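Local coordinates for protein kinectin 1 (Kinesin receptor) (Legionella pneumophila, PDB 4MU6) that is of unknown function but is the Legionella effector LegC3, a probable membrane protein represented here by its elongated, almost wholly helical N-terminal coiled-coil domain, at residues 58-63 / 242-247; 71-76 / 209-214; 78-83 / 205-210. One frame throughout, in Å; residues are numbered along the deposited sequence.

Contact 1: 58-63 / 242-247; sequences DSDKTE and HALEKK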
loop_
_atom_site.group_PDB
_atom_site.type_symbol
_atom_site.label_atom_id
_atom_site.label_comp_id
_atom_site.label_asym_id
_atom_site.label_seq_id
_atom_site.Cartn_x
_atom_site.Cartn_y
_atom_site.Cartn_z
ATOM N N ASP A 58 13.035 13.497 -8.240
ATOM C CA ASP A 58 12.028 12.668 -8.889
ATOM C C ASP A 58 12.466 11.211 -8.909
ATOM O O ASP A 58 11.653 10.312 -8.671
ATOM C CB ASP A 58 11.707 13.186 -10.291
ATOM C CG ASP A 58 10.796 14.393 -10.256
ATOM O OD1 ASP A 58 10.512 14.881 -9.134
ATOM O OD2 ASP A 58 10.358 14.847 -11.336
ATOM N N SER A 59 13.753 10.981 -9.154
ATOM C CA SER A 59 14.270 9.614 -9.182
ATOM C C SER A 59 14.180 8.934 -7.804
ATOM O O SER A 59 13.767 7.771 -7.692
ATOM C CB SER A 59 15.705 9.566 -9.706
ATOM O OG SER A 59 16.211 8.239 -9.579
ATOM N N ASP A 60 14.564 9.666 -6.763
ATOM C CA ASP A 60 14.453 9.172 -5.394
ATOM C C ASP A 60 13.000 8.817 -5.056
ATOM O O ASP A 60 12.731 7.739 -4.547
ATOM C CB ASP A 60 15.001 10.202 -4.405
ATOM C CG ASP A 60 16.512 10.400 -4.541
ATOM O OD1 ASP A 60 17.152 9.704 -5.366
ATOM O OD2 ASP A 60 17.064 11.246 -3.803
ATOM N N LYS A 61 12.074 9.713 -5.384
ATOM C CA LYS A 61 10.669 9.527 -5.062
ATOM C C LYS A 61 10.109 8.297 -5.745
ATOM O O LYS A 61 9.317 7.550 -5.151
ATOM C CB LYS A 61 9.858 10.755 -5.468
ATOM C CG LYS A 61 10.012 11.930 -4.524
ATOM C CD LYS A 61 9.383 13.182 -5.092
ATOM C CE LYS A 61 7.905 12.993 -5.329
ATOM N NZ LYS A 61 7.285 14.309 -5.624
ATOM N N THR A 62 10.517 8.095 -6.995
ATOM C CA THR A 62 10.066 6.940 -7.754
ATOM C C THR A 62 10.589 5.672 -7.091
ATOM O O THR A 62 9.846 4.713 -6.914
ATOM C CB THR A 62 10.507 6.996 -9.253
ATOM O OG1 THR A 62 9.891 8.117 -9.899
ATOM C CG2 THR A 62 10.097 5.740 -9.969
ATOM N N GLU A 63 11.863 5.681 -6.706
ATOM C CA GLU A 63 12.483 4.496 -6.116
ATOM C C GLU A 63 11.865 4.044 -4.769
ATOM O O GLU A 63 11.631 2.849 -4.555
ATOM C CB GLU A 63 13.985 4.705 -5.946
ATOM C CG GLU A 63 14.689 3.527 -5.292
ATOM C CD GLU A 63 14.596 2.249 -6.111
ATOM O OE1 GLU A 63 14.540 2.333 -7.365
ATOM O OE2 GLU A 63 14.586 1.160 -5.492
ATOM N N HIS A 242 7.067 13.906 1.059
ATOM C CA HIS A 242 7.203 15.204 1.722
ATOM C C HIS A 242 8.645 15.425 2.146
ATOM O O HIS A 242 9.193 16.505 1.953
ATOM C CB HIS A 242 6.295 15.321 2.949
ATOM C CG HIS A 242 4.852 15.553 2.616
ATOM N ND1 HIS A 242 4.448 16.356 1.570
ATOM C CD2 HIS A 242 3.718 15.079 3.185
ATOM C CE1 HIS A 242 3.127 16.369 1.512
ATOM N NE2 HIS A 242 2.659 15.601 2.481
ATOM N N ALA A 243 9.248 14.394 2.725
ATOM C CA ALA A 243 10.629 14.482 3.173
ATOM C C ALA A 243 11.593 14.780 2.012
ATOM O O ALA A 243 12.406 15.688 2.111
ATOM C CB ALA A 243 11.038 13.222 3.906
ATOM N N LEU A 244 11.488 14.027 0.918
ATOM C CA LEU A 244 12.361 14.228 -0.235
ATOM C C LEU A 244 12.109 15.589 -0.900
ATOM O O LEU A 244 13.049 16.246 -1.363
ATOM C CB LEU A 244 12.194 13.091 -1.254
ATOM C CG LEU A 244 12.657 11.700 -0.803
ATOM C CD1 LEU A 244 12.154 10.636 -1.756
ATOM C CD2 LEU A 244 14.184 11.624 -0.664
ATOM N N GLU A 245 10.846 16.010 -0.941
ATOM C CA GLU A 245 10.506 17.339 -1.446
ATOM C C GLU A 245 11.228 18.435 -0.638
ATOM O O GLU A 245 11.810 19.363 -1.209
ATOM C CB GLU A 245 8.993 17.567 -1.408
ATOM C CG GLU A 245 8.201 16.831 -2.469
ATOM C CD GLU A 245 8.152 17.586 -3.772
ATOM O OE1 GLU A 245 8.227 18.836 -3.736
ATOM O OE2 GLU A 245 8.043 16.931 -4.833
ATOM N N LYS A 246 11.183 18.324 0.686
ATOM C CA LYS A 246 11.869 19.288 1.542
ATOM C C LYS A 246 13.362 19.261 1.290
ATOM O O LYS A 246 13.979 20.310 1.151
ATOM C CB LYS A 246 11.603 19.020 3.031
ATOM C CG LYS A 246 10.166 19.245 3.463
ATOM C CD LYS A 246 9.810 20.721 3.535
ATOM C CE LYS A 246 8.403 20.905 4.098
ATOM N NZ LYS A 246 8.239 20.201 5.403
ATOM N N LYS A 247 13.929 18.056 1.258
ATOM C CA LYS A 247 15.365 17.865 1.079
ATOM C C LYS A 247 15.848 18.524 -0.214
ATOM O O LYS A 247 16.937 19.128 -0.276
ATOM C CB LYS A 247 15.689 16.368 1.071
ATOM C CG LYS A 247 17.170 16.069 1.002
ATOM C CD LYS A 247 17.425 14.583 1.120
ATOM C CE LYS A 247 18.900 14.299 1.334
ATOM N NZ LYS A 247 19.450 14.912 2.588
#
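Lys61 and Leu244 run alongside one another with their tips pointing opposite ways where helix 43-105 meets helix 227-273, and the pair illustrates how a long polar side chain can serve two purposes at one interface. Leu244 points toward the opposing helix. Its CD1 methyl carries the apolar part of the contact, lying 3.7 Å from CG of Lys61 and 3.9 Å from CB of Asp60, while its CD2 branch turns to the Asp60 side, 4.1 Å from that same CB. One leucine tip thus rests on the inner parts of two successive side chains.

Beyond CG the lysine leaves the leucine behind. The chain is nearly straight until a single bend about the CG-CD bond (chi3 60°), which carries NZ across to Glu245. This glutamate is bent too, at chi2 (-85°), and the two side chains cross obliquely. Lys61 NZ donates to Glu245 OE2 at 2.8 Å, meeting the anti lone pair, on the side away from the other carboxylate oxygen. The result is a salt bridge at the partly exposed margin, next to the leucine. Arg57 adds a long, weak ion pair to the same OE2, and the two positive groups would probably favour a charged carboxylate, though Asp58 nearby would partly offset this.

Of its side chain, Asp60 presents CB to Leu244; its buried carboxylate is engaged by the backbone N-H groups of Phe4 and Leu5, one to each oxygen, so the N-terminal segment is fastened beside the interface. The backbone O of Lys61 also receives His241 NE2. The local axes run antiparallel at 166° and approach to 9.9 Å. An inward leucine flanked by an interhelical lysine-glutamate bridge is an arrangement characteristic of antiparallel helix pairs in coiled-coil and bundle folds.

Contact 2: 71-76 / 209-214; sequences QSYKAQ and QARIGY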
loop_
_atom_site.group_PDB
_atom_site.type_symbol
_atom_site.label_atom_id
_atom_site.label_comp_id
_atom_site.label_asym_id
_atom_site.label_seq_id
_atom_site.Cartn_x
_atom_site.Cartn_y
_atom_site.Cartn_z
ATOM N N GLN A 71 6.428 -3.833 -0.858
ATOM C CA GLN A 71 6.117 -4.324 0.472
ATOM C C GLN A 71 4.604 -4.557 0.633
ATOM O O GLN A 71 4.178 -5.624 1.074
ATOM C CB GLN A 71 6.608 -3.340 1.534
ATOM C CG GLN A 71 6.198 -3.713 2.954
ATOM C CD GLN A 71 7.118 -4.736 3.599
ATOM O OE1 GLN A 71 7.949 -5.355 2.931
ATOM N NE2 GLN A 71 6.981 -4.907 4.917
ATOM N N SER A 72 3.802 -3.561 0.270
ATOM C CA SER A 72 2.357 -3.653 0.444
ATOM C C SER A 72 1.755 -4.718 -0.465
ATOM O O SER A 72 0.815 -5.408 -0.085
ATOM C CB SER A 72 1.695 -2.301 0.170
ATOM O OG SER A 72 1.988 -1.374 1.199
ATOM N N TYR A 73 2.295 -4.831 -1.678
ATOM C CA TYR A 73 1.786 -5.792 -2.637
ATOM C C TYR A 73 1.910 -7.194 -2.073
ATOM O O TYR A 73 0.948 -7.962 -2.101
ATOM C CB TYR A 73 2.553 -5.694 -3.953
ATOM C CG TYR A 73 2.241 -6.762 -4.980
ATOM C CD1 TYR A 73 2.941 -7.964 -4.995
ATOM C CD2 TYR A 73 1.272 -6.556 -5.960
ATOM C CE1 TYR A 73 2.686 -8.935 -5.950
ATOM C CE2 TYR A 73 1.011 -7.523 -6.927
ATOM C CZ TYR A 73 1.732 -8.706 -6.911
ATOM O OH TYR A 73 1.480 -9.684 -7.840
ATOM N N LYS A 74 3.101 -7.509 -1.571
ATOM C CA LYS A 74 3.442 -8.857 -1.119
ATOM C C LYS A 74 2.708 -9.232 0.166
ATOM O O LYS A 74 2.357 -10.396 0.380
ATOM C CB LYS A 74 4.957 -8.968 -0.887
ATOM C CG LYS A 74 5.820 -8.884 -2.163
ATOM C CD LYS A 74 7.307 -8.716 -1.823
ATOM C CE LYS A 74 8.188 -8.812 -3.064
ATOM N NZ LYS A 74 9.623 -8.464 -2.790
ATOM N N ALA A 75 2.516 -8.242 1.031
ATOM C CA ALA A 75 1.879 -8.476 2.314
ATOM C C ALA A 75 0.412 -8.808 2.061
ATOM O O ALA A 75 -0.121 -9.756 2.629
ATOM C CB ALA A 75 2.027 -7.259 3.210
ATOM N N GLN A 76 -0.230 -8.045 1.181
ATOM C CA GLN A 76 -1.621 -8.329 0.827
ATOM C C GLN A 76 -1.790 -9.681 0.149
ATOM O O GLN A 76 -2.782 -10.380 0.399
ATOM C CB GLN A 76 -2.215 -7.254 -0.074
ATOM C CG GLN A 76 -3.688 -7.498 -0.400
ATOM C CD GLN A 76 -4.616 -7.161 0.760
ATOM O OE1 GLN A 76 -4.669 -6.015 1.215
ATOM N NE2 GLN A 76 -5.369 -8.158 1.233
ATOM N N GLN A 209 -7.491 -9.501 -9.987
ATOM C CA GLN A 209 -7.636 -8.865 -11.285
ATOM C C GLN A 209 -6.713 -7.644 -11.373
ATOM O O GLN A 209 -6.029 -7.429 -12.391
ATOM C CB GLN A 209 -9.079 -8.439 -11.504
ATOM C CG GLN A 209 -9.324 -7.794 -12.861
ATOM C CD GLN A 209 -9.489 -8.813 -13.978
ATOM O OE1 GLN A 209 -9.395 -10.021 -13.753
ATOM N NE2 GLN A 209 -9.740 -8.328 -15.192
ATOM N N ALA A 210 -6.690 -6.852 -10.299
ATOM C CA ALA A 210 -5.864 -5.648 -10.265
ATOM C C ALA A 210 -4.397 -6.007 -10.409
ATOM O O ALA A 210 -3.620 -5.251 -10.997
ATOM C CB ALA A 210 -6.083 -4.870 -8.971
ATOM N N ARG A 211 -4.011 -7.153 -9.857
ATOM C CA ARG A 211 -2.618 -7.567 -9.935
ATOM C C ARG A 211 -2.171 -7.791 -11.378
ATOM O O ARG A 211 -1.023 -7.505 -11.718
ATOM C CB ARG A 211 -2.334 -8.792 -9.061
ATOM C CG ARG A 211 -2.443 -8.497 -7.562
ATOM C CD ARG A 211 -1.947 -9.661 -6.711
ATOM N NE ARG A 211 -2.282 -9.445 -5.313
ATOM C CZ ARG A 211 -3.353 -9.944 -4.698
ATOM N NH1 ARG A 211 -4.206 -10.735 -5.340
ATOM N NH2 ARG A 211 -3.566 -9.661 -3.431
ATOM N N ILE A 212 -3.079 -8.280 -12.223
ATOM C CA ILE A 212 -2.778 -8.444 -13.644
ATOM C C ILE A 212 -2.384 -7.105 -14.266
ATOM O O ILE A 212 -1.429 -7.024 -15.011
ATOM C CB ILE A 212 -3.985 -9.012 -14.422
ATOM C CG1 ILE A 212 -4.335 -10.429 -13.937
ATOM C CG2 ILE A 212 -3.707 -8.982 -15.909
ATOM C CD1 ILE A 212 -3.268 -11.470 -14.257
ATOM N N GLY A 213 -3.130 -6.053 -13.955
ATOM C CA GLY A 213 -2.821 -4.734 -14.468
ATOM C C GLY A 213 -1.531 -4.197 -13.870
ATOM O O GLY A 213 -0.669 -3.690 -14.590
ATOM N N TYR A 214 -1.391 -4.320 -12.552
ATOM C CA TYR A 214 -0.200 -3.803 -11.879
ATOM C C TYR A 214 1.062 -4.482 -12.382
ATOM O O TYR A 214 2.062 -3.821 -12.658
ATOM C CB TYR A 214 -0.309 -3.958 -10.358
ATOM C CG TYR A 214 0.964 -3.612 -9.602
ATOM C CD1 TYR A 214 1.356 -2.285 -9.420
ATOM C CD2 TYR A 214 1.777 -4.611 -9.076
ATOM C CE1 TYR A 214 2.511 -1.967 -8.726
ATOM C CE2 TYR A 214 2.937 -4.298 -8.371
ATOM C CZ TYR A 214 3.293 -2.977 -8.201
ATOM O OH TYR A 214 4.437 -2.666 -7.513
HETATM O O HOH W 1 -1.497 -7.435 -3.588
#
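Tyr73 lies between two side chains of helix 158-217, Tyr214 and Arg211, and shows how torsions decide which part a ring meets. Both tyrosines have CG anti to the backbone N (chi1 172° in each), sending both rings across the gap between the helices. They meet obliquely along their CD2-CE2 sides, with centroids 5.3 Å apart and planes at 31°; CE2 of Tyr73 comes to 3.7 Å from CD2 of Tyr214.

Arg211, extended from CG to NE, passes its aliphatic carbons on the opposite side of the Tyr73 ring plane from Tyr214. Its CG is 3.6 Å from Tyr73 CE2, and its CD is equally close to the phenol OH, while the guanidinium stands nearly perpendicular to the ring. With CZ 5.9 Å from the Tyr73 ring centroid, any cation-pi attraction is at most weak. Water 1 also bridges the two residues, accepting from Arg211 NE at 2.8 Å and donating to the backbone O of Tyr73.

At the guanidinium edge, NH2 meets CG of Gln76 and forms a salt bridge with Asp80. Bent at chi2 (76°), Gln76 turns OE1 to Asn229 ND2 and the backbone N of Ser226; Tyr73 OH bonds Asn215 and Tyr214 OH bonds Gln70. This is an antiparallel helix pair with local axes 12.7 Å apart, bridged by two tyrosine rings, an arginine and a water, within the elongated LegC3 coiled-coil domain.

Contact 3: 78-83 / 205-210; sequences AEDKIQ and VKRAQA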
loop_
_atom_site.group_PDB
_atom_site.type_symbol
_atom_site.label_atom_id
_atom_site.label_comp_id
_atom_site.label_asym_id
_atom_site.label_seq_id
_atom_site.Cartn_x
_atom_site.Cartn_y
_atom_site.Cartn_z
ATOM N N ALA A 78 0.091 -12.384 0.531
ATOM C CA ALA A 78 0.177 -13.354 1.622
ATOM C C ALA A 78 -1.096 -13.424 2.509
ATOM O O ALA A 78 -1.526 -14.514 2.895
ATOM C CB ALA A 78 1.433 -13.090 2.473
ATOM N N GLU A 79 -1.693 -12.273 2.825
ATOM C CA GLU A 79 -2.933 -12.251 3.612
ATOM C C GLU A 79 -4.025 -12.983 2.860
ATOM O O GLU A 79 -4.779 -13.763 3.439
ATOM C CB GLU A 79 -3.409 -10.818 3.859
ATOM C CG GLU A 79 -3.015 -10.198 5.181
ATOM C CD GLU A 79 -3.570 -8.789 5.336
ATOM O OE1 GLU A 79 -2.912 -7.827 4.875
ATOM O OE2 GLU A 79 -4.673 -8.645 5.905
ATOM N N ASP A 80 -4.110 -12.709 1.562
ATOM C CA ASP A 80 -5.131 -13.316 0.722
ATOM C C ASP A 80 -4.969 -14.828 0.579
ATOM O O ASP A 80 -5.968 -15.542 0.499
ATOM C CB ASP A 80 -5.176 -12.652 -0.652
ATOM C CG ASP A 80 -5.815 -11.286 -0.611
ATOM O OD1 ASP A 80 -6.185 -10.852 0.493
ATOM O OD2 ASP A 80 -5.932 -10.632 -1.674
ATOM N N LYS A 81 -3.729 -15.320 0.559
ATOM C CA LYS A 81 -3.511 -16.768 0.478
ATOM C C LYS A 81 -3.872 -17.464 1.790
ATOM O O LYS A 81 -4.381 -18.588 1.786
ATOM C CB LYS A 81 -2.082 -17.109 0.051
ATOM C CG LYS A 81 -1.777 -16.777 -1.417
ATOM C CD LYS A 81 -0.276 -16.936 -1.724
ATOM C CE LYS A 81 0.108 -16.388 -3.096
ATOM N NZ LYS A 81 1.598 -16.265 -3.249
ATOM N N ILE A 82 -3.620 -16.786 2.906
ATOM C CA ILE A 82 -4.015 -17.283 4.217
ATOM C C ILE A 82 -5.528 -17.340 4.355
ATOM O O ILE A 82 -6.072 -18.350 4.781
ATOM C CB ILE A 82 -3.440 -16.413 5.351
ATOM C CG1 ILE A 82 -1.947 -16.689 5.506
ATOM C CG2 ILE A 82 -4.166 -16.683 6.661
ATOM C CD1 ILE A 82 -1.612 -18.170 5.556
ATOM N N GLN A 83 -6.206 -16.256 3.987
ATOM C CA GLN A 83 -7.659 -16.208 4.118
ATOM C C GLN A 83 -8.327 -17.236 3.199
ATOM O O GLN A 83 -9.400 -17.748 3.504
ATOM C CB GLN A 83 -8.182 -14.800 3.823
ATOM C CG GLN A 83 -9.696 -14.662 3.919
ATOM C CD GLN A 83 -10.202 -13.344 3.352
ATOM O OE1 GLN A 83 -10.219 -13.127 2.127
ATOM N NE2 GLN A 83 -10.612 -12.451 4.241
ATOM N N VAL A 205 -10.793 -12.096 -5.742
ATOM C CA VAL A 205 -10.800 -12.087 -7.209
ATOM C C VAL A 205 -10.581 -10.685 -7.769
ATOM O O VAL A 205 -9.840 -10.503 -8.733
ATOM C CB VAL A 205 -12.131 -12.667 -7.780
ATOM C CG1 VAL A 205 -12.213 -12.496 -9.293
ATOM C CG2 VAL A 205 -12.284 -14.133 -7.399
ATOM N N LYS A 206 -11.231 -9.690 -7.176
ATOM C CA LYS A 206 -11.049 -8.311 -7.630
ATOM C C LYS A 206 -9.597 -7.836 -7.430
ATOM O O LYS A 206 -9.025 -7.179 -8.302
ATOM C CB LYS A 206 -12.038 -7.376 -6.915
ATOM C CG LYS A 206 -13.500 -7.512 -7.396
ATOM C CD LYS A 206 -14.485 -7.053 -6.299
ATOM C CE LYS A 206 -15.847 -6.659 -6.861
ATOM N NZ LYS A 206 -16.807 -6.284 -5.767
ATOM N N ARG A 207 -8.998 -8.174 -6.288
ATOM C CA ARG A 207 -7.607 -7.794 -6.058
ATOM C C ARG A 207 -6.683 -8.529 -7.038
ATOM O O ARG A 207 -5.735 -7.942 -7.558
ATOM C CB ARG A 207 -7.177 -7.994 -4.595
ATOM C CG ARG A 207 -7.881 -7.031 -3.622
ATOM C CD ARG A 207 -7.259 -7.025 -2.236
ATOM N NE ARG A 207 -7.494 -8.237 -1.466
ATOM C CZ ARG A 207 -8.540 -8.404 -0.657
ATOM N NH1 ARG A 207 -9.445 -7.434 -0.543
ATOM N NH2 ARG A 207 -8.681 -9.532 0.039
ATOM N N ALA A 208 -6.982 -9.800 -7.291
ATOM C CA ALA A 208 -6.222 -10.601 -8.226
ATOM C C ALA A 208 -6.336 -10.056 -9.653
ATOM O O ALA A 208 -5.391 -10.127 -10.434
ATOM C CB ALA A 208 -6.667 -12.054 -8.164
ATOM N N GLN A 209 -7.491 -9.501 -9.987
ATOM C CA GLN A 209 -7.636 -8.865 -11.285
ATOM C C GLN A 209 -6.713 -7.644 -11.373
ATOM O O GLN A 209 -6.029 -7.429 -12.391
ATOM C CB GLN A 209 -9.079 -8.439 -11.504
ATOM C CG GLN A 209 -9.324 -7.794 -12.861
ATOM C CD GLN A 209 -9.489 -8.813 -13.978
ATOM O OE1 GLN A 209 -9.395 -10.021 -13.753
ATOM N NE2 GLN A 209 -9.740 -8.328 -15.192
ATOM N N ALA A 210 -6.690 -6.852 -10.299
ATOM C CA ALA A 210 -5.864 -5.648 -10.265
ATOM C C ALA A 210 -4.397 -6.007 -10.409
ATOM O O ALA A 210 -3.620 -5.251 -10.997
ATOM C CB ALA A 210 -6.083 -4.870 -8.971
HETATM O O HOH W 2 -11.165 -10.621 0.987
#
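Asp80 and Arg207 form a bidentate salt bridge between helices 43-105 and 158-217, part of the helical coiled-coil fold in which segment 78-83 belongs to a predicted coiled coil. The arginine approaches side-on, one nitrogen to each carboxylate oxygen. Arg207 NE donates to Asp80 OD2 at 2.9 Å and almost straight (167°), with the oxygen in the guanidinium plane and its syn lone pair in use. Arg207 NH2 reaches Asp80 OD1 at the same 2.9 Å but less directly: it comes from above the carboxylate plane and the bond bends to 145°. The two flat groups are turned 42° against each other, which is consistent with one bond being straighter than the other.

A bend at chi3 of Arg207 presents this NE edge to the aspartate. Further out, more than one donor holds the buried carboxylate. Gln76 NE2 bonds OD1, and Arg211 supplies a second arginine at OD2. Such a cluster of donors fixes the rotation of the carboxylate and probably stabilises its negative charge. Gln83 has its strongest polar partner in Arg204, whose NH1 bonds OE1. It also joins the first shell: water 2 donates to Gln83 OE1 at 2.9 Å and accepts from Arg207 NH2 at 2.9 Å.

Read from the N terminus, helix 43-105 supplies the first segment of every contact, in the order 58-63, 71-76 and 78-83. The chain then runs out through helix 108-127 and returns along helix 158-217, where 205-210 closes contact 3, the innermost loop, and the overlapping 209-214 closes contact 2 around it. After the turn into helix 227-273, segment 242-247 closes contact 1, which encloses both; none of the loops cross. Contacts 2 and 3 adjoin, with centres 8 Å apart, whereas the centres of contacts 1 and 2 are 23 Å apart. One long helix is thus fastened to two successive returning helices at different points along its length.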